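Local coordinates for protein paenibacillus xanthan lyase (Paenibacillus, PDB 6F2P) that cleaves the polysaccharide xanthan as a lyase (EC 4.2.2.12) of polysaccharide lyase family 8, presumably by beta-elimination, at residues R261-S266 against T316-M321; E268-K273 against K365-M370; L290-A295 against Q421-F426; E360-K365 against L376-G381. One frame throughout, in Å; residues are numbered along the deposited sequence.

Interaction 1 (R261-S266 against T316-M321)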
# COMPACT_ATOMS: atom_id res chain seq x y z
N ARG A 261 -8.32 9.66 -15.58
CA ARG A 261 -8.01 9.59 -14.17
C ARG A 261 -6.53 9.27 -13.94
O ARG A 261 -5.92 9.81 -12.99
CB ARG A 261 -8.88 8.54 -13.45
CG ARG A 261 -10.39 8.77 -13.53
CD ARG A 261 -10.79 10.24 -13.43
NE ARG A 261 -10.40 10.85 -12.16
CZ ARG A 261 -10.62 12.13 -11.85
NH1 ARG A 261 -11.26 12.92 -12.71
NH2 ARG A 261 -10.21 12.61 -10.68
N TRP A 262 -5.97 8.41 -14.79
CA TRP A 262 -4.56 7.99 -14.67
C TRP A 262 -3.63 9.19 -14.54
O TRP A 262 -2.67 9.17 -13.77
CB TRP A 262 -4.11 7.13 -15.85
CG TRP A 262 -4.76 5.78 -15.93
CD1 TRP A 262 -5.48 5.15 -14.95
CD2 TRP A 262 -4.78 4.90 -17.07
NE1 TRP A 262 -5.92 3.93 -15.40
CE2 TRP A 262 -5.51 3.75 -16.70
CE3 TRP A 262 -4.24 4.97 -18.36
CZ2 TRP A 262 -5.72 2.68 -17.57
CZ3 TRP A 262 -4.45 3.90 -19.23
CH2 TRP A 262 -5.18 2.78 -18.83
N ILE A 263 -3.93 10.24 -15.30
CA ILE A 263 -3.17 11.47 -15.23
C ILE A 263 -3.17 12.06 -13.82
O ILE A 263 -2.12 12.36 -13.26
CB ILE A 263 -3.69 12.51 -16.23
CG1 ILE A 263 -3.67 11.92 -17.65
CG2 ILE A 263 -2.88 13.78 -16.14
CD1 ILE A 263 -2.34 11.31 -18.05
N TYR A 264 -4.36 12.22 -13.22
CA TYR A 264 -4.44 12.78 -11.87
C TYR A 264 -3.83 11.85 -10.83
O TYR A 264 -3.19 12.30 -9.89
CB TYR A 264 -5.88 13.08 -11.47
CG TYR A 264 -6.59 14.06 -12.35
CD1 TYR A 264 -6.11 15.35 -12.52
CD2 TYR A 264 -7.77 13.71 -12.99
CE1 TYR A 264 -6.77 16.26 -13.32
CE2 TYR A 264 -8.44 14.61 -13.80
CZ TYR A 264 -7.94 15.88 -13.96
OH TYR A 264 -8.61 16.77 -14.77
N ASP A 265 -4.04 10.55 -11.01
CA ASP A 265 -3.66 9.58 -9.99
C ASP A 265 -2.28 8.96 -10.20
O ASP A 265 -1.56 8.74 -9.24
CB ASP A 265 -4.70 8.47 -9.89
CG ASP A 265 -6.08 9.00 -9.53
OD1 ASP A 265 -6.17 10.13 -8.99
OD2 ASP A 265 -7.06 8.28 -9.80
N SER A 266 -1.92 8.69 -11.45
CA SER A 266 -0.71 7.91 -11.70
C SER A 266 0.43 8.68 -12.36
O SER A 266 1.54 8.15 -12.47
CB SER A 266 -1.05 6.67 -12.51
OG SER A 266 -2.03 5.91 -11.84
N THR A 316 -9.02 21.32 -19.44
CA THR A 316 -8.53 22.54 -18.82
C THR A 316 -7.43 22.21 -17.83
O THR A 316 -6.35 22.80 -17.88
CB THR A 316 -9.67 23.25 -18.10
OG1 THR A 316 -10.70 23.57 -19.04
CG2 THR A 316 -9.16 24.53 -17.41
N ALA A 317 -7.71 21.25 -16.95
CA ALA A 317 -6.76 20.83 -15.93
C ALA A 317 -5.46 20.30 -16.55
O ALA A 317 -4.35 20.61 -16.09
CB ALA A 317 -7.39 19.76 -15.03
N PHE A 318 -5.61 19.52 -17.61
CA PHE A 318 -4.47 18.97 -18.34
C PHE A 318 -3.61 20.06 -18.95
O PHE A 318 -2.38 20.00 -18.88
CB PHE A 318 -4.92 18.01 -19.43
CG PHE A 318 -5.45 16.71 -18.91
CD1 PHE A 318 -5.57 16.48 -17.54
CD2 PHE A 318 -5.82 15.70 -19.78
CE1 PHE A 318 -6.06 15.29 -17.07
CE2 PHE A 318 -6.30 14.49 -19.31
CZ PHE A 318 -6.42 14.29 -17.95
N LYS A 319 -4.24 21.06 -19.57
CA LYS A 319 -3.48 22.12 -20.23
C LYS A 319 -2.75 22.94 -19.19
O LYS A 319 -1.66 23.45 -19.45
CB LYS A 319 -4.38 23.03 -21.06
CG LYS A 319 -5.00 22.36 -22.27
CD LYS A 319 -5.86 23.33 -23.05
CE LYS A 319 -6.77 22.56 -23.99
NZ LYS A 319 -7.42 23.43 -25.01
N ARG A 320 -3.34 23.06 -18.01
CA ARG A 320 -2.76 23.90 -16.98
C ARG A 320 -1.50 23.27 -16.41
O ARG A 320 -0.51 23.95 -16.17
CB ARG A 320 -3.76 24.19 -15.86
CG ARG A 320 -4.87 25.15 -16.26
CD ARG A 320 -5.65 25.65 -15.05
NE ARG A 320 -4.93 26.69 -14.32
CZ ARG A 320 -4.91 26.79 -12.99
NH1 ARG A 320 -5.55 25.91 -12.24
NH2 ARG A 320 -4.22 27.77 -12.42
N MET A 321 -1.52 21.96 -16.20
CA MET A 321 -0.36 21.33 -15.61
C MET A 321 0.79 21.24 -16.64
O MET A 321 1.95 21.51 -16.31
CB MET A 321 -0.72 19.97 -14.99
CG MET A 321 -1.15 18.90 -15.97
SD MET A 321 -1.51 17.33 -15.15
CE MET A 321 -3.15 17.63 -14.49

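Interaction 2 (E268-K273 against K365-M370)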
# COMPACT_ATOMS: atom_id res chain seq x y z
N GLU A 268 0.58 12.86 -12.72
CA GLU A 268 0.79 14.17 -12.12
C GLU A 268 1.59 14.13 -10.80
O GLU A 268 2.49 14.95 -10.60
CB GLU A 268 -0.54 14.91 -11.93
CG GLU A 268 -0.38 16.38 -11.61
CD GLU A 268 -1.69 17.05 -11.29
OE1 GLU A 268 -2.66 16.33 -11.02
OE2 GLU A 268 -1.75 18.30 -11.32
N PRO A 269 1.29 13.17 -9.90
CA PRO A 269 2.08 13.22 -8.66
C PRO A 269 3.55 12.83 -8.89
O PRO A 269 4.41 13.12 -8.05
CB PRO A 269 1.40 12.19 -7.75
CG PRO A 269 0.08 11.90 -8.38
CD PRO A 269 0.25 12.13 -9.85
N PHE A 270 3.83 12.17 -10.00
CA PHE A 270 5.17 11.66 -10.25
C PHE A 270 5.98 12.52 -11.19
O PHE A 270 7.11 12.17 -11.54
CB PHE A 270 5.14 10.22 -10.75
CG PHE A 270 4.62 9.25 -9.73
CD1 PHE A 270 5.34 8.98 -8.58
CD2 PHE A 270 3.40 8.61 -9.92
CE1 PHE A 270 4.86 8.09 -7.64
CE2 PHE A 270 2.93 7.72 -8.99
CZ PHE A 270 3.66 7.46 -7.85
N ILE A 271 5.40 13.64 -11.62
CA ILE A 271 6.18 14.59 -12.41
C ILE A 271 6.51 15.78 -11.55
O ILE A 271 5.63 16.57 -11.20
CB ILE A 271 5.45 15.06 -13.67
CG1 ILE A 271 5.27 13.90 -14.64
CG2 ILE A 271 6.24 16.19 -14.36
CD1 ILE A 271 4.43 14.25 -15.82
N TYR A 272 7.78 15.89 -11.19
CA TYR A 272 8.21 17.05 -10.43
C TYR A 272 8.96 17.99 -11.35
O TYR A 272 10.08 17.71 -11.75
CB TYR A 272 9.06 16.66 -9.23
CG TYR A 272 9.14 17.78 -8.23
CD1 TYR A 272 8.11 18.00 -7.32
CD2 TYR A 272 10.22 18.66 -8.23
CE1 TYR A 272 8.17 19.03 -6.42
CE2 TYR A 272 10.28 19.70 -7.32
CZ TYR A 272 9.25 19.89 -6.42
OH TYR A 272 9.32 20.93 -5.52
N LYS A 273 8.32 19.10 -11.69
CA LYS A 273 8.93 20.13 -12.52
C LYS A 273 9.67 19.58 -13.74
O LYS A 273 10.80 19.98 -14.04
CB LYS A 273 9.84 21.01 -11.66
CG LYS A 273 9.10 21.70 -10.53
CD LYS A 273 10.02 22.57 -9.70
CE LYS A 273 9.24 23.35 -8.66
NZ LYS A 273 10.11 24.31 -7.93
N LYS A 365 0.44 11.50 -0.96
CA LYS A 365 -0.26 10.38 -1.58
C LYS A 365 0.44 9.05 -1.33
O LYS A 365 1.60 8.88 -1.69
CB LYS A 365 -0.46 10.63 -3.08
CG LYS A 365 -1.45 9.67 -3.75
CD LYS A 365 -1.87 10.17 -5.12
CE LYS A 365 -2.82 9.21 -5.81
NZ LYS A 365 -4.08 9.02 -5.03
N GLN A 366 -0.28 8.10 -0.72
CA GLN A 366 0.26 6.77 -0.46
C GLN A 366 -0.10 5.80 -1.57
O GLN A 366 -1.29 5.56 -1.83
CB GLN A 366 -0.24 6.21 0.87
CG GLN A 366 0.55 5.03 1.40
CD GLN A 366 1.69 5.47 2.32
OE1 GLN A 366 1.56 6.47 3.04
NE2 GLN A 366 2.81 4.75 2.30
N PHE A 367 0.91 5.22 -2.21
CA PHE A 367 0.70 4.24 -3.27
C PHE A 367 0.89 2.83 -2.73
O PHE A 367 1.92 2.19 -2.97
CB PHE A 367 1.63 4.53 -4.45
CG PHE A 367 1.46 5.91 -5.01
CD1 PHE A 367 0.52 6.15 -6.00
CD2 PHE A 367 2.20 6.97 -4.54
CE1 PHE A 367 0.35 7.42 -6.52
CE2 PHE A 367 2.03 8.25 -5.04
CZ PHE A 367 1.10 8.47 -6.04
N SER A 368 -0.11 2.37 -2.00
CA SER A 368 -0.04 1.09 -1.30
C SER A 368 0.07 -0.11 -2.23
O SER A 368 0.55 -1.17 -1.83
CB SER A 368 -1.28 0.94 -0.42
OG SER A 368 -1.24 1.88 0.63
N GLY A 369 -0.39 0.04 -3.47
CA GLY A 369 -0.34 -1.04 -4.44
C GLY A 369 1.05 -1.33 -4.99
O GLY A 369 1.27 -2.37 -5.60
N MET A 370 1.99 -0.41 -4.78
CA MET A 370 3.34 -0.60 -5.28
C MET A 370 4.41 -0.16 -4.29
O MET A 370 5.54 0.16 -4.68
CB MET A 370 3.52 0.12 -6.61
CG MET A 370 3.44 1.62 -6.48
SD MET A 370 3.49 2.40 -8.10
CE MET A 370 3.41 4.12 -7.66

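Interaction 3 (L290-A295 against Q421-F426)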
# COMPACT_ATOMS: atom_id res chain seq x y z
N LEU A 290 17.39 8.07 -21.41
CA LEU A 290 16.05 8.12 -20.85
C LEU A 290 16.08 8.44 -19.37
O LEU A 290 15.41 7.79 -18.56
CB LEU A 290 15.35 6.78 -21.10
CG LEU A 290 13.83 6.79 -21.15
CD1 LEU A 290 13.32 7.90 -22.07
CD2 LEU A 290 13.36 5.42 -21.61
N GLN A 291 16.85 9.46 -19.02
CA GLN A 291 16.89 9.95 -17.65
C GLN A 291 15.59 10.68 -17.31
O GLN A 291 14.80 10.99 -18.20
CB GLN A 291 18.12 10.83 -17.45
CG GLN A 291 19.41 10.05 -17.66
CD GLN A 291 20.66 10.90 -17.58
OE1 GLN A 291 21.08 11.32 -16.49
NE2 GLN A 291 21.28 11.16 -18.72
N ASP A 292 15.37 10.95 -16.02
CA ASP A 292 14.06 11.40 -15.53
C ASP A 292 13.41 12.55 -16.30
O ASP A 292 12.20 12.53 -16.56
CB ASP A 292 14.09 11.66 -14.01
CG ASP A 292 14.98 12.83 -13.62
OD1 ASP A 292 15.76 13.31 -14.46
OD2 ASP A 292 14.88 13.26 -12.44
N ASP A 293 14.21 13.55 -16.69
CA ASP A 293 13.67 14.67 -17.46
C ASP A 293 13.27 14.27 -18.88
O ASP A 293 12.27 14.76 -19.41
CB ASP A 293 14.62 15.87 -17.47
CG ASP A 293 15.94 15.57 -18.17
OD1 ASP A 293 16.33 14.38 -18.27
OD2 ASP A 293 16.59 16.54 -18.60
N LYS A 294 14.03 13.36 -19.48
CA LYS A 294 13.66 12.85 -20.81
C LYS A 294 12.47 11.90 -20.70
O LYS A 294 11.61 11.87 -21.58
CB LYS A 294 14.84 12.17 -21.52
CG LYS A 294 15.70 13.09 -22.38
CD LYS A 294 15.15 13.21 -23.81
CE LYS A 294 16.11 13.98 -24.72
NZ LYS A 294 15.82 13.79 -26.18
N ALA A 295 12.41 11.15 -19.61
CA ALA A 295 11.34 10.16 -19.41
C ALA A 295 9.99 10.83 -19.25
O ALA A 295 8.96 10.23 -19.53
CB ALA A 295 11.63 9.30 -18.18
N GLN A 421 19.25 17.30 -10.80
CA GLN A 421 19.82 16.47 -9.76
C GLN A 421 19.97 15.00 -10.13
O GLN A 421 21.03 14.41 -9.95
CB GLN A 421 19.02 16.61 -8.46
CG GLN A 421 19.49 15.70 -7.33
CD GLN A 421 20.93 15.97 -6.91
OE1 GLN A 421 21.61 15.09 -6.39
NE2 GLN A 421 21.40 17.19 -7.14
N PHE A 422 18.91 14.41 -10.68
CA PHE A 422 18.90 12.98 -10.94
C PHE A 422 19.10 12.64 -12.40
O PHE A 422 19.14 11.47 -12.77
CB PHE A 422 17.61 12.34 -10.40
CG PHE A 422 17.43 12.52 -8.92
CD1 PHE A 422 18.27 11.87 -8.03
CD2 PHE A 422 16.45 13.35 -8.43
CE1 PHE A 422 18.13 12.05 -6.67
CE2 PHE A 422 16.30 13.52 -7.07
CZ PHE A 422 17.14 12.87 -6.19
N ASN A 423 19.21 13.67 -13.23
CA ASN A 423 19.69 13.50 -14.60
C ASN A 423 21.11 14.05 -14.71
O ASN A 423 21.81 14.12 -13.69
CB ASN A 423 18.72 14.10 -15.63
CG ASN A 423 18.24 15.49 -15.26
OD1 ASN A 423 18.88 16.49 -15.59
ND2 ASN A 423 17.10 15.57 -14.57
N ASP A 424 21.55 14.43 -15.90
CA ASP A 424 22.90 14.96 -16.06
C ASP A 424 23.93 13.93 -15.56
O ASP A 424 24.95 14.27 -14.97
CB ASP A 424 23.01 16.31 -15.34
CG ASP A 424 24.38 16.95 -15.43
OD1 ASP A 424 25.02 16.87 -16.51
OD2 ASP A 424 24.81 17.52 -14.40
N HIS A 425 23.60 12.65 -15.78
CA HIS A 425 24.46 11.52 -15.44
C HIS A 425 24.59 11.22 -13.96
O HIS A 425 25.58 10.62 -13.54
CB HIS A 425 25.85 11.66 -16.06
CG HIS A 425 25.82 11.94 -17.53
ND1 HIS A 425 25.25 11.08 -18.44
CD2 HIS A 425 26.24 13.02 -18.24
CE1 HIS A 425 25.34 11.60 -19.65
NE2 HIS A 425 25.94 12.77 -19.56
N PHE A 426 23.59 11.62 -13.17
CA PHE A 426 23.51 11.21 -11.77
C PHE A 426 23.77 9.70 -11.60
O PHE A 426 24.65 9.29 -10.83
CB PHE A 426 22.14 11.58 -11.16
CG PHE A 426 21.87 10.91 -9.85
CD1 PHE A 426 22.29 11.48 -8.66
CD2 PHE A 426 21.20 9.68 -9.80
CE1 PHE A 426 22.07 10.86 -7.46
CE2 PHE A 426 20.97 9.06 -8.60
CZ PHE A 426 21.40 9.65 -7.42
O HOH W 1 20.99 9.97 -14.18
O HOH W 2 17.27 10.05 -13.86
O HOH W 3 16.18 15.45 -11.41

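Interaction 4 (E360-K365 against L376-G381)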
# COMPACT_ATOMS: atom_id res chain seq x y z
N GLU A 360 2.45 25.29 -8.39
CA GLU A 360 2.97 24.23 -7.54
C GLU A 360 1.83 23.34 -7.03
O GLU A 360 0.80 23.84 -6.58
CB GLU A 360 3.71 24.86 -6.37
CG GLU A 360 4.64 23.94 -5.63
CD GLU A 360 5.60 24.71 -4.75
OE1 GLU A 360 6.82 24.42 -4.79
OE2 GLU A 360 5.12 25.62 -4.02
N LEU A 361 2.02 22.03 -7.12
CA LEU A 361 1.06 21.07 -6.59
C LEU A 361 1.46 20.70 -5.16
O LEU A 361 2.63 20.44 -4.88
CB LEU A 361 1.00 19.82 -7.48
CG LEU A 361 0.03 18.69 -7.11
CD1 LEU A 361 -1.42 19.14 -7.23
CD2 LEU A 361 0.28 17.44 -7.95
N VAL A 362 0.48 20.68 -4.27
CA VAL A 362 0.72 20.36 -2.86
C VAL A 362 -0.22 19.25 -2.41
O VAL A 362 -1.43 19.45 -2.37
CB VAL A 362 0.49 21.58 -1.95
CG1 VAL A 362 0.58 21.18 -0.48
CG2 VAL A 362 1.49 22.68 -2.28
N LYS A 363 0.34 18.08 -2.09
CA LYS A 363 -0.46 16.95 -1.61
C LYS A 363 0.43 15.80 -1.17
O LYS A 363 1.57 15.69 -1.61
CB LYS A 363 -1.44 16.43 -2.68
CG LYS A 363 -0.78 15.76 -3.88
CD LYS A 363 -1.77 14.97 -4.73
CE LYS A 363 -2.75 15.88 -5.46
NZ LYS A 363 -3.79 15.09 -6.17
N TYR A 364 -0.09 14.96 -0.28
CA TYR A 364 0.56 13.71 0.07
C TYR A 364 -0.24 12.57 -0.56
O TYR A 364 -1.47 12.67 -0.68
CB TYR A 364 0.62 13.53 1.59
CG TYR A 364 1.25 12.21 2.00
CD1 TYR A 364 2.64 12.09 2.08
CD2 TYR A 364 0.48 11.10 2.28
CE1 TYR A 364 3.23 10.89 2.44
CE2 TYR A 364 1.05 9.90 2.63
CZ TYR A 364 2.43 9.80 2.71
OH TYR A 364 3.03 8.62 3.07
N LYS A 365 0.44 11.50 -0.96
CA LYS A 365 -0.26 10.38 -1.58
C LYS A 365 0.44 9.05 -1.33
O LYS A 365 1.60 8.88 -1.69
CB LYS A 365 -0.46 10.63 -3.08
CG LYS A 365 -1.45 9.67 -3.75
CD LYS A 365 -1.87 10.17 -5.12
CE LYS A 365 -2.82 9.21 -5.81
NZ LYS A 365 -4.08 9.02 -5.03
N LEU A 376 4.40 16.11 -1.54
CA LEU A 376 4.59 17.33 -2.29
C LEU A 376 4.18 18.52 -1.42
O LEU A 376 3.01 18.66 -1.03
CB LEU A 376 3.79 17.30 -3.59
CG LEU A 376 4.04 16.12 -4.54
CD1 LEU A 376 3.02 16.15 -5.67
CD2 LEU A 376 5.45 16.14 -5.10
N ARG A 377 5.16 19.37 -1.10
CA ARG A 377 4.96 20.54 -0.27
C ARG A 377 5.43 21.75 -1.05
O ARG A 377 6.11 21.62 -2.06
CB ARG A 377 5.79 20.41 1.01
CG ARG A 377 5.41 19.23 1.87
CD ARG A 377 3.95 19.29 2.25
NE ARG A 377 3.61 20.56 2.86
CZ ARG A 377 2.37 20.93 3.17
NH1 ARG A 377 1.35 20.12 2.90
NH2 ARG A 377 2.14 22.12 3.73
N PRO A 378 5.05 22.95 -0.59
CA PRO A 378 5.62 24.13 -1.24
C PRO A 378 7.14 24.19 -1.04
O PRO A 378 7.61 24.28 0.09
CB PRO A 378 4.93 25.30 -0.54
CG PRO A 378 4.37 24.72 0.74
CD PRO A 378 4.03 23.30 0.41
N GLY A 379 7.89 24.12 -2.14
CA GLY A 379 9.33 24.20 -2.08
C GLY A 379 10.07 22.89 -2.33
O GLY A 379 11.25 22.90 -2.70
N PHE A 380 9.40 21.76 -2.13
CA PHE A 380 10.06 20.48 -2.36
C PHE A 380 9.12 19.32 -2.65
O PHE A 380 7.93 19.37 -2.38
CB PHE A 380 10.99 20.13 -1.19
CG PHE A 380 10.26 19.92 0.12
CD1 PHE A 380 9.94 21.00 0.93
CD2 PHE A 380 9.92 18.64 0.54
CE1 PHE A 380 9.29 20.81 2.14
CE2 PHE A 380 9.27 18.45 1.74
CZ PHE A 380 8.95 19.54 2.54
N GLY A 381 9.68 18.26 -3.23
CA GLY A 381 8.97 17.03 -3.44
C GLY A 381 9.79 15.92 -2.82
O GLY A 381 11.01 16.02 -2.74
O HOH W 4 6.90 21.57 -4.64

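Interaction 1 (R261-S266 against T316-M321)
A317 brings its methyl to the hydroxyl end of Y264: CB of A317 lies 3.2 Å from OH of Y264, at the edge of the phenol ring and in its plane. The hydroxyl is hydrogen-bonded to D314, three residues before A317 on helix 312-328, while the guanidinium of R261 lays one face against CD2 of Y264.

F318 follows and carries most of the packing. Its CE1 stands over one face of the Y264 ring, 3.7 Å from CZ of that tyrosine, with the two planes inclined at 54° and the ring centroids 5.5 Å apart, an oblique meeting. The outer end of the same phenyl group also reaches both branches of I263: CE1 of F318 is 3.6 Å from CG2 of I263, and CZ of F318 is likewise 3.6 Å from CG1 of I263. With CG2 anti to its backbone N, I263 spreads its two branches along the phenyl.

These residues join helices 256-267 and 312-328 of the alpha-helical domain, built from packed helices as in other family 8 lyases. The short axes cross at 47° and come no closer than 11.4 Å, so large side chains must bridge the gap; I303 of helix 292-307 touches both I263 and F318.

M321 comes last, one turn on from A317. Its SD lies 3.9 Å from CG2 of I263, and a bend at chi3 (79°) turns the methyl toward the tyrosine, where CE of M321 sits 4.0 Å from CE1 of Y264. No hydrogen bond joins 261-266 to 316-321; M321 also touches E268 and R358.

Interaction 2 (E268-K273 against K365-M370)
F270 and F367 reach for each other from opposite directions, and the tight part of this contact is where their rings meet. CZ of F270 sits over the centre of the F367 ring, 3.3 Å from CZ of F367. The planes are tilted by 38° with centroids 4.5 Å apart, so one phenylalanine dips its end onto the face of the other instead of lying flat on it. M370 closes in on that same ring tip: its chain runs straight beyond CG and delivers CE to 3.4 Å from CZ of F270.

Packing slackens toward P269. Its CB faces the edge of the F367 ring, 4.1 Å from CZ of F367, and its CG only brushes the aliphatic part of K365, lying 4.2 Å from CD. K365 is the partly exposed member of the group, whereas both phenylalanines, the proline and the methionine are buried.

This is apolar packing where the alpha-helical domain meets the super-sandwich domain. With no hydrogen bond between the segments, it seats the 3-10 turn 268-270, which follows helix 256-267, on the end of strand 363-367 and the type I turn F367-M370, while V374 of the adjacent strand 372-377 touches both phenylalanines.

Interaction 3 (L290-A295 against Q421-F426)
Q291 reaches across to the turn at N423-F426. Starting at the backbone, its CB lies 3.8 Å from CB of N423; the chain then runs extended (chi2 176°) and puts CD of Q291 3.9 Å from N of H425. OE1 of Q291 takes the backbone N-H of H425 at 2.9 Å, on a lone pair in the carbonyl plane, with an angle of 152° at the hydrogen. It also accepts from a water, 2.7 Å from OE1, that donates in turn to the carbonyl O of F422. NE2 gives a hydrogen bond to H288 O.

The next two residues grip N423. OD1 of D292 uses its syn lone pair for ND2 of N423, a 2.6 Å bond close to the amide plane, and ND2 has a second acceptor in L419 O. The D293 carboxylate stacks almost parallel on the N423 amide, the planes 8° apart and CG of D293 3.7 Å from CG of N423. Two further waters link D292, through its backbone N and OD2, to the backbone of F422.

The D293 side chain is about 5 Å from a bound calcium ion. Q291 is the N-cap of helix 292-307, and N423-F426 is a type I' turn. This is a polar, water-bridged junction between a helix start of the alpha-helical domain and a loop of the super-sandwich domain, two domains that line the substrate cleft in family 8 lyases, probably here too.

Interaction 4 (E360-K365 against L376-G381)
E360 stretches its side chain across the turn at P378-G379, meeting the proline at about a right angle. It leaves the backbone with CG opposite N (chi1 -163°) and stays extended beyond, and the carboxylate arrives with one oxygen for each residue. OE1 of E360 accepts the backbone N-H of G379 at 2.9 Å; the bond is fairly straight, but the nitrogen stands 44° out of the carboxylate plane. OE2 of E360 rests against the proline, 3.2 Å from CA of P378. A water beside this pair lies near both OE1 of E360 and O of R377.

The two methyls of V362 go to different partners. CG1 of V362 lies over one face of the R377 guanidinium, 3.6 Å from NH1, while CG2 of V362 packs 3.8 Å from CD of P378. R377 starts out pointing away from 360-365, and bends at chi2 and chi3 curl the group back. Its polar atoms are held elsewhere: NE by the carbonyl of D490, a residue of a calcium site, and NH1 by Q465. L361 and L376 meet at an oblique angle, CD2 of L361 3.8 Å from CD1 of L376.

The backbones join at K363 and L376, an antiparallel hydrogen-bonded pair with N-H to O bonds in both directions, each 2.9 Å between N and O. The pair opens the beta hairpin of strands 363-367 and 372-377. The type II turn R377-F380, with G379 third, then leads directly into strand 380-385, part of the four-stranded antiparallel meander 363-367, 372-377, 380-385, 411-415 in the super-sandwich region.

Overall arrangement
Interactions 1 and 2 follow each other at the end of helix 256-267, where I263 O lies 2.8 Å from E268 N, a probable hydrogen bond. Interactions 2 and 4 share K365 and strand 363-367, and OH of Y272 packs 3.3 Å from CA of F380; their centres are 11 Å apart. Interactions 1, 2 and 4 therefore form one continuous path from helix packing to the four-stranded sheet that holds strand 363-367. Interaction 3 stands apart, its nearest atoms about 7 Å from interactions 2 and 4, and makes a second connection between the helical and super-sandwich domains. Bound calcium ions lie about 9 Å from the M370 side chain and about 8 Å from that of R377.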